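Local coordinates for carboxysome shell vertex protein CcmL (Nostoc sp., PDB 4N8X) that probably forms the pentameric vertices of the carboxysome shell, the polyhedral compartment in which RuBisCO is sequestered for carbon dioxide fixation, at residues Leu68-Gln72 and Arg73-Ala77. Residues are numbered along the deposited sequence; the frame is centred on the assembly and turned at random.
Sequences LGNEQ and RPVDA
Arg73 folds back along the residues just before it and meets Asn70 twice, once through its backbone and once through its guanidinium. The backbone bond, from Arg73 N to Asn70 O at 2.9 Å, closes a type I beta turn running from Asn70 to Arg73. With CG set anti to its own carbonyl carbon (chi1 -62°) and the chain extended from there to NE, the arginine passes Gly69 and brings Arg73 NH2 to within 3.0 Å of Asn70 OD1. That oxygen lies at the guanidinium edge, in its plane, and the N-H comes in nearly head-on to the C=O, in the carbonyl plane. The amide and guanidinium planes are nonetheless turned 62° apart, and NH2 supplies the single bond between the two groups. Over one guanidinium face sits Gly69 O, 3.5 Å from Arg73 CZ and displaced toward the rim, touching the group without a hydrogen bond. Farther along, Val75 CG2 approaches the Asn70 amide at 4.1 Å from Asn70 ND2, the two side chains crossing at about a right angle.

Asn70 is buried, and its amide has two further partners: OD1 also accepts from Asn46 ND2, while ND2 donates to Ala64 O. Beyond the turn, Pro74 and Asp76 bond to a neighbouring subunit, placing this link between strands 55-60 and 77-88 beside a pentamer interface. Replacing Arg73 by a leucine would probably leave Asn70 OD1 with Asn46 but without its charged donor, and Gly69 O without the guanidinium face against it. The arginine thus probably reinforces the turn with a second, charge-assisted bond, and its positive charge probably polarises both the Asn70 amide and the Gly69 carbonyl.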
loop_
_atom_site.group_PDB
_atom_site.type_symbol
_atom_site.label_atom_id
_atom_site.label_comp_id
_atom_site.label_asym_id
_atom_site.label_seq_id
_atom_site.Cartn_x
_atom_site.Cartn_y
_atom_site.Cartn_z
ATOM N N LEU A 68 2.297 3.718 20.989
ATOM C CA LEU A 68 2.484 2.785 22.109
ATOM C C LEU A 68 1.257 1.906 22.348
ATOM O O LEU A 68 0.103 2.375 22.360
ATOM C CB LEU A 68 2.973 3.489 23.401
ATOM C CG LEU A 68 2.134 3.905 24.621
ATOM C CD1 LEU A 68 1.407 2.772 25.323
ATOM C CD2 LEU A 68 3.058 4.568 25.625
ATOM N N GLY A 69 1.507 0.620 22.526
ATOM C CA GLY A 69 0.431 -0.336 22.711
ATOM C C GLY A 69 -0.066 -0.957 21.413
ATOM O O GLY A 69 -0.644 -2.046 21.447
ATOM N N ASN A 70 0.166 -0.286 20.280
ATOM C CA ASN A 70 -0.361 -0.750 18.986
ATOM C C ASN A 70 0.494 -1.824 18.292
ATOM O O ASN A 70 0.092 -2.347 17.245
ATOM C CB ASN A 70 -0.537 0.429 18.005
ATOM C CG ASN A 70 -1.775 1.276 18.290
ATOM O OD1 ASN A 70 -2.535 1.002 19.216
ATOM N ND2 ASN A 70 -1.962 2.319 17.499
ATOM N N GLU A 71 1.655 -2.160 18.867
ATOM C CA GLU A 71 2.697 -2.897 18.148
ATOM C C GLU A 71 2.243 -4.220 17.581
ATOM O O GLU A 71 2.639 -4.620 16.474
ATOM C CB GLU A 71 3.915 -3.153 19.051
ATOM C CG GLU A 71 4.345 -1.939 19.857
ATOM C CD GLU A 71 3.465 -1.704 21.060
ATOM O OE1 GLU A 71 3.266 -2.641 21.843
ATOM O OE2 GLU A 71 2.956 -0.584 21.206
ATOM N N GLN A 72 1.457 -4.929 18.378
ATOM C CA GLN A 72 0.953 -6.226 18.001
ATOM C C GLN A 72 -0.572 -6.178 17.920
ATOM O O GLN A 72 -1.240 -7.178 18.116
ATOM C CB GLN A 72 1.467 -7.271 18.992
ATOM C CG GLN A 72 2.993 -7.279 19.037
ATOM C CD GLN A 72 3.562 -8.079 20.180
ATOM O OE1 GLN A 72 2.841 -8.505 21.084
ATOM N NE2 GLN A 72 4.873 -8.288 20.151
ATOM N N ARG A 73 -1.106 -4.999 17.613
ATOM C CA ARG A 73 -2.524 -4.837 17.338
ATOM C C ARG A 73 -2.743 -4.749 15.820
ATOM O O ARG A 73 -1.862 -4.289 15.095
ATOM C CB ARG A 73 -3.073 -3.552 17.987
ATOM C CG ARG A 73 -2.976 -3.519 19.539
ATOM C CD ARG A 73 -3.741 -2.279 20.045
ATOM N NE ARG A 73 -4.049 -2.349 21.474
ATOM C CZ ARG A 73 -3.923 -1.320 22.301
ATOM N NH1 ARG A 73 -4.216 -1.462 23.594
ATOM N NH2 ARG A 73 -3.469 -0.158 21.841
ATOM N N PRO A 74 -3.913 -5.191 15.343
ATOM C CA PRO A 74 -4.135 -5.189 13.876
ATOM C C PRO A 74 -4.773 -3.921 13.405
ATOM O O PRO A 74 -5.927 -3.898 12.957
ATOM C CB PRO A 74 -5.077 -6.386 13.655
ATOM C CG PRO A 74 -5.813 -6.551 14.983
ATOM C CD PRO A 74 -4.816 -6.115 16.055
ATOM N N VAL A 75 -3.989 -2.850 13.450
ATOM C CA VAL A 75 -4.455 -1.546 13.043
ATOM C C VAL A 75 -3.552 -1.105 11.901
ATOM O O VAL A 75 -2.327 -1.275 11.951
ATOM C CB VAL A 75 -4.399 -0.561 14.203
ATOM C CG1 VAL A 75 -5.276 -1.068 15.342
ATOM C CG2 VAL A 75 -2.987 -0.448 14.707
ATOM N N ASP A 76 -4.164 -0.579 10.849
ATOM C CA ASP A 76 -3.383 -0.174 9.698
ATOM C C ASP A 76 -3.640 1.280 9.422
ATOM O O ASP A 76 -3.263 1.772 8.361
ATOM C CB ASP A 76 -3.755 -1.018 8.471
ATOM C CG ASP A 76 -5.255 -0.977 8.162
ATOM O OD1 ASP A 76 -5.982 -0.216 8.844
ATOM O OD2 ASP A 76 -5.691 -1.703 7.228
ATOM N N ALA A 77 -4.311 1.958 10.369
ATOM C CA ALA A 77 -4.601 3.402 10.276
ATOM C C ALA A 77 -4.792 3.957 11.667
ATOM O O ALA A 77 -5.507 3.350 12.486
ATOM C CB ALA A 77 -5.862 3.707 9.378
#